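Local coordinates for mannan endo-1,6-alpha-mannosidase (Chaetomium thermophilum, PDB 6RY0), which probably cleaves alpha-1,6-mannosidic linkages and, as a transglycosidase, is thought to transfer GPI-anchored glycoproteins into the fungal cell wall, at residues A[366-374]-A[380-391]. Numbering follows the deposited sequence.
With CA (calcium ion), chain C.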
loop_
_atom_site.group_PDB
_atom_site.type_symbol
_atom_site.label_atom_id
_atom_site.label_comp_id
_atom_site.label_asym_id
_atom_site.label_seq_id
_atom_site.Cartn_x
_atom_site.Cartn_y
_atom_site.Cartn_z
ATOM N N GLY A 366 -24.515 -12.917 7.147
ATOM C CA GLY A 366 -25.320 -12.130 6.218
ATOM C C GLY A 366 -24.604 -10.891 5.689
ATOM O O GLY A 366 -25.190 -10.136 4.927
ATOM N N ARG A 367 -23.339 -10.704 6.062
ATOM C CA ARG A 367 -22.587 -9.526 5.638
ATOM C C ARG A 367 -21.149 -9.881 5.308
ATOM O O ARG A 367 -20.331 -8.980 5.110
ATOM C CB ARG A 367 -22.644 -8.434 6.704
ATOM C CG ARG A 367 -21.898 -8.778 7.977
ATOM C CD ARG A 367 -22.202 -7.791 9.096
ATOM N NE ARG A 367 -21.269 -7.960 10.172
ATOM C CZ ARG A 367 -21.433 -7.546 11.423
ATOM N NH1 ARG A 367 -22.575 -7.028 11.835
ATOM N NH2 ARG A 367 -20.419 -7.649 12.275
ATOM N N ARG A 368 -20.819 -11.163 5.206
ATOM C CA ARG A 368 -19.436 -11.538 4.936
ATOM C C ARG A 368 -19.063 -11.081 3.527
ATOM O O ARG A 368 -19.845 -11.217 2.588
ATOM C CB ARG A 368 -19.247 -13.044 5.108
ATOM C CG ARG A 368 -17.810 -13.562 4.968
ATOM C CD ARG A 368 -17.727 -15.097 5.167
ATOM N NE ARG A 368 -16.346 -15.523 5.075
ATOM C CZ ARG A 368 -15.855 -16.704 4.755
ATOM N NH1 ARG A 368 -16.596 -17.709 4.319
ATOM N NH2 ARG A 368 -14.515 -16.800 4.756
ATOM N N CYS A 369 -17.835 -10.582 3.383
ATOM C CA CYS A 369 -17.361 -10.018 2.122
ATOM C C CYS A 369 -16.476 -10.989 1.353
ATOM O O CYS A 369 -15.525 -11.552 1.877
ATOM C CB CYS A 369 -16.563 -8.743 2.384
ATOM S SG CYS A 369 -17.515 -7.335 3.029
ATOM N N GLY A 370 -16.774 -11.081 0.058
ATOM C CA GLY A 370 -15.894 -11.741 -0.887
ATOM C C GLY A 370 -15.143 -10.735 -1.743
ATOM O O GLY A 370 -15.077 -9.539 -1.445
ATOM N N PHE A 371 -14.541 -11.272 -2.799
ATOM C CA PHE A 371 -13.588 -10.575 -3.642
ATOM C C PHE A 371 -14.138 -10.181 -4.992
ATOM O O PHE A 371 -13.618 -9.251 -5.629
ATOM C CB PHE A 371 -12.396 -11.489 -3.902
ATOM C CG PHE A 371 -11.287 -10.852 -4.703
ATOM C CD1 PHE A 371 -10.556 -9.795 -4.177
ATOM C CD2 PHE A 371 -10.964 -11.321 -5.965
ATOM C CE1 PHE A 371 -9.525 -9.234 -4.889
ATOM C CE2 PHE A 371 -9.918 -10.759 -6.668
ATOM C CZ PHE A 371 -9.217 -9.703 -6.135
ATOM N N TYR A 372 -15.130 -10.909 -5.491
ATOM C CA TYR A 372 -15.497 -10.849 -6.913
ATOM C C TYR A 372 -16.582 -9.807 -7.097
ATOM O O TYR A 372 -17.756 -10.096 -7.417
ATOM C CB TYR A 372 -15.883 -12.271 -7.408
ATOM C CG TYR A 372 -14.693 -13.226 -7.313
ATOM C CD1 TYR A 372 -14.413 -13.879 -6.132
ATOM C CD2 TYR A 372 -13.841 -13.428 -8.382
ATOM C CE1 TYR A 372 -13.322 -14.708 -5.999
ATOM C CE2 TYR A 372 -12.737 -14.258 -8.271
ATOM C CZ TYR A 372 -12.474 -14.890 -7.074
ATOM O OH TYR A 372 -11.382 -15.708 -6.985
ATOM N N TRP A 373 -16.190 -8.551 -6.889
ATOM C CA TRP A 373 -17.153 -7.463 -6.853
ATOM C C TRP A 373 -17.858 -7.284 -8.198
ATOM O O TRP A 373 -19.078 -7.140 -8.261
ATOM C CB TRP A 373 -16.483 -6.159 -6.422
ATOM C CG TRP A 373 -15.737 -6.203 -5.126
ATOM C CD1 TRP A 373 -15.698 -7.206 -4.196
ATOM C CD2 TRP A 373 -14.890 -5.166 -4.634
ATOM N NE1 TRP A 373 -14.869 -6.851 -3.151
ATOM C CE2 TRP A 373 -14.354 -5.607 -3.398
ATOM C CE3 TRP A 373 -14.549 -3.897 -5.101
ATOM C CZ2 TRP A 373 -13.495 -4.827 -2.629
ATOM C CZ3 TRP A 373 -13.685 -3.119 -4.339
ATOM C CH2 TRP A 373 -13.174 -3.598 -3.110
ATOM N N LYS A 374 -17.079 -7.280 -9.268
ATOM C CA LYS A 374 -17.667 -7.089 -10.590
ATOM C C LYS A 374 -18.740 -8.139 -10.885
ATOM O O LYS A 374 -19.752 -7.819 -11.501
ATOM C CB LYS A 374 -16.586 -7.103 -11.649
ATOM C CG LYS A 374 -17.117 -6.968 -13.107
ATOM C CD LYS A 374 -17.896 -5.655 -13.421
ATOM C CE LYS A 374 -18.407 -5.601 -14.860
ATOM N NZ LYS A 374 -19.609 -6.396 -15.198
ATOM N N ASP A 380 -17.427 -17.431 -1.559
ATOM C CA ASP A 380 -16.755 -17.721 -0.311
ATOM C C ASP A 380 -15.243 -17.595 -0.469
ATOM O O ASP A 380 -14.666 -18.197 -1.367
ATOM C CB ASP A 380 -17.107 -19.150 0.116
ATOM C CG ASP A 380 -16.798 -19.403 1.552
ATOM O OD1 ASP A 380 -15.656 -19.226 1.962
ATOM O OD2 ASP A 380 -17.720 -19.681 2.324
ATOM N N PRO A 381 -14.580 -16.829 0.417
ATOM C CA PRO A 381 -13.117 -16.752 0.378
ATOM C C PRO A 381 -12.398 -18.084 0.414
ATOM O O PRO A 381 -11.248 -18.143 -0.019
ATOM C CB PRO A 381 -12.775 -15.871 1.588
ATOM C CG PRO A 381 -13.976 -14.962 1.680
ATOM C CD PRO A 381 -15.156 -15.830 1.339
ATOM N N SER A 382 -13.047 -19.150 0.835
ATOM C CA SER A 382 -12.391 -20.445 0.832
ATOM C C SER A 382 -12.013 -20.869 -0.605
ATOM O O SER A 382 -11.076 -21.664 -0.753
ATOM C CB SER A 382 -13.319 -21.480 1.463
ATOM O OG SER A 382 -14.455 -21.712 0.635
ATOM N N VAL A 383 -12.656 -20.315 -1.634
ATOM C CA VAL A 383 -12.294 -20.686 -2.989
ATOM C C VAL A 383 -10.879 -20.249 -3.306
ATOM O O VAL A 383 -10.214 -20.864 -4.161
ATOM C CB VAL A 383 -13.281 -20.145 -4.079
ATOM C CG1 VAL A 383 -14.683 -20.619 -3.771
ATOM C CG2 VAL A 383 -13.160 -18.634 -4.311
ATOM N N ASP A 384 -10.418 -19.187 -2.641
ATOM C CA ASP A 384 -9.053 -18.711 -2.814
ATOM C C ASP A 384 -8.165 -19.070 -1.629
ATOM O O ASP A 384 -7.081 -18.533 -1.468
ATOM C CB ASP A 384 -9.045 -17.229 -3.142
ATOM C CG ASP A 384 -9.669 -16.946 -4.493
ATOM O OD1 ASP A 384 -9.333 -17.629 -5.476
ATOM O OD2 ASP A 384 -10.527 -16.042 -4.582
ATOM N N HIS A 385 -8.619 -20.029 -0.821
ATOM C CA HIS A 385 -7.768 -20.709 0.155
ATOM C C HIS A 385 -7.289 -19.821 1.284
ATOM O O HIS A 385 -6.220 -20.068 1.846
ATOM C CB HIS A 385 -6.565 -21.379 -0.533
ATOM C CG HIS A 385 -6.936 -22.096 -1.773
ATOM N ND1 HIS A 385 -7.598 -23.301 -1.744
ATOM C CD2 HIS A 385 -6.839 -21.748 -3.076
ATOM C CE1 HIS A 385 -7.854 -23.694 -2.982
ATOM N NE2 HIS A 385 -7.403 -22.768 -3.810
ATOM N N THR A 386 -8.091 -18.832 1.667
ATOM C CA THR A 386 -7.824 -18.059 2.867
ATOM C C THR A 386 -9.107 -17.878 3.646
ATOM O O THR A 386 -10.212 -18.099 3.137
ATOM C CB THR A 386 -7.194 -16.654 2.608
ATOM O OG1 THR A 386 -8.222 -15.688 2.389
ATOM C CG2 THR A 386 -6.187 -16.654 1.499
ATOM N N SER A 387 -8.950 -17.386 4.873
ATOM C CA SER A 387 -10.075 -17.062 5.716
ATOM C C SER A 387 -10.839 -15.822 5.289
ATOM O O SER A 387 -11.942 -15.621 5.771
ATOM C CB SER A 387 -9.641 -16.927 7.161
ATOM O OG SER A 387 -8.694 -15.871 7.252
ATOM N N GLY A 388 -10.252 -14.997 4.405
ATOM C CA GLY A 388 -10.938 -13.840 3.866
ATOM C C GLY A 388 -10.526 -12.482 4.402
ATOM O O GLY A 388 -11.254 -11.507 4.197
ATOM N N ALA A 389 -9.368 -12.387 5.056
ATOM C CA ALA A 389 -8.964 -11.101 5.619
ATOM C C ALA A 389 -8.660 -10.064 4.559
ATOM O O ALA A 389 -8.943 -8.881 4.771
ATOM C CB ALA A 389 -7.734 -11.287 6.514
ATOM N N GLY A 390 -8.093 -10.457 3.429
ATOM C CA GLY A 390 -7.777 -9.467 2.415
ATOM C C GLY A 390 -9.009 -8.881 1.773
ATOM O O GLY A 390 -9.060 -7.673 1.496
ATOM N N GLU A 391 -10.020 -9.723 1.553
ATOM C CA GLU A 391 -11.291 -9.264 1.026
ATOM C C GLU A 391 -11.937 -8.268 1.981
ATOM O O GLU A 391 -12.459 -7.227 1.575
ATOM C CB GLU A 391 -12.230 -10.465 0.794
ATOM C CG GLU A 391 -11.760 -11.466 -0.267
ATOM C CD GLU A 391 -10.874 -12.583 0.227
ATOM O OE1 GLU A 391 -10.094 -12.397 1.193
ATOM O OE2 GLU A 391 -10.941 -13.655 -0.418
HETATM CA CA CA C . -4.694 -21.197 3.409
HETATM O O HOH W 1 -14.412 -14.122 5.572
HETATM O O HOH W 2 -12.296 -19.447 4.296
HETATM O O HOH W 3 -19.129 -17.976 4.048
HETATM O O HOH W 4 -14.012 -11.777 4.194
HETATM O O HOH W 5 -2.365 -20.926 3.814
HETATM O O HOH W 6 -4.283 -21.946 5.733
HETATM O O HOH W 7 -6.625 -21.875 4.362
HETATM O O HOH W 8 -3.462 -20.387 1.945
#
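A chi1 of -175° and a fully extended chain out to NE take the Arg-368 guanidinium to Pro-381, while chi1 of -66° in Asp-384 turns that carboxylate toward the hydroxyl of Tyr-372. The arrangement is a worked example of how a loop is braced by side chains of its own earlier part, here the calcium-binding loop of a largely helical glycoside hydrolase of family 76: the connection between helices 342-358 and 389-401 folds back on itself, through an Asx turn at Asp-380 and a short 3-10 turn, before reaching the metal. Pro-381 CD sits over the centre of one guanidinium face, 3.5 Å above its plane. At the edge, Arg-368 NH2 donates to Ser-387 O across 3.0 Å; the oxygen lies close to the guanidinium plane, whereas NH2 stands above the plane of the Ser-387 carbonyl, off its lone pairs. Arg-368 NH1 and Asp-380 OD1 form a salt bridge whose strongly bent hydrogen bond is weak, the two flat groups standing 83° apart; water 3 also joins NH1 to Asp-380 OD2. Asp-380 OD1 spends its anti lone pair on the backbone N of Ser-382, which closes the Asx turn.

Farther along, Glu-391 CG packs on Phe-371 CB at 3.7 Å, and Phe-371 CD2 lies over the face of the Tyr-372 ring. Water 4 donates to the backbone Cys-369 O and to Gly-388 O at the helix N-cap, while Cys-369 SG makes the disulfide to Cys-360. Between Asp-384 and Ser-387 in sequence, His-385 O binds the calcium ion together with Asp-73 OD1; Asp-73 OD2 also accepts from Ser-387 N. Just before the calcium ligand, Asp-384 OD2 accepts the Tyr-372 OH proton on its syn lone pair, 2.6 Å away.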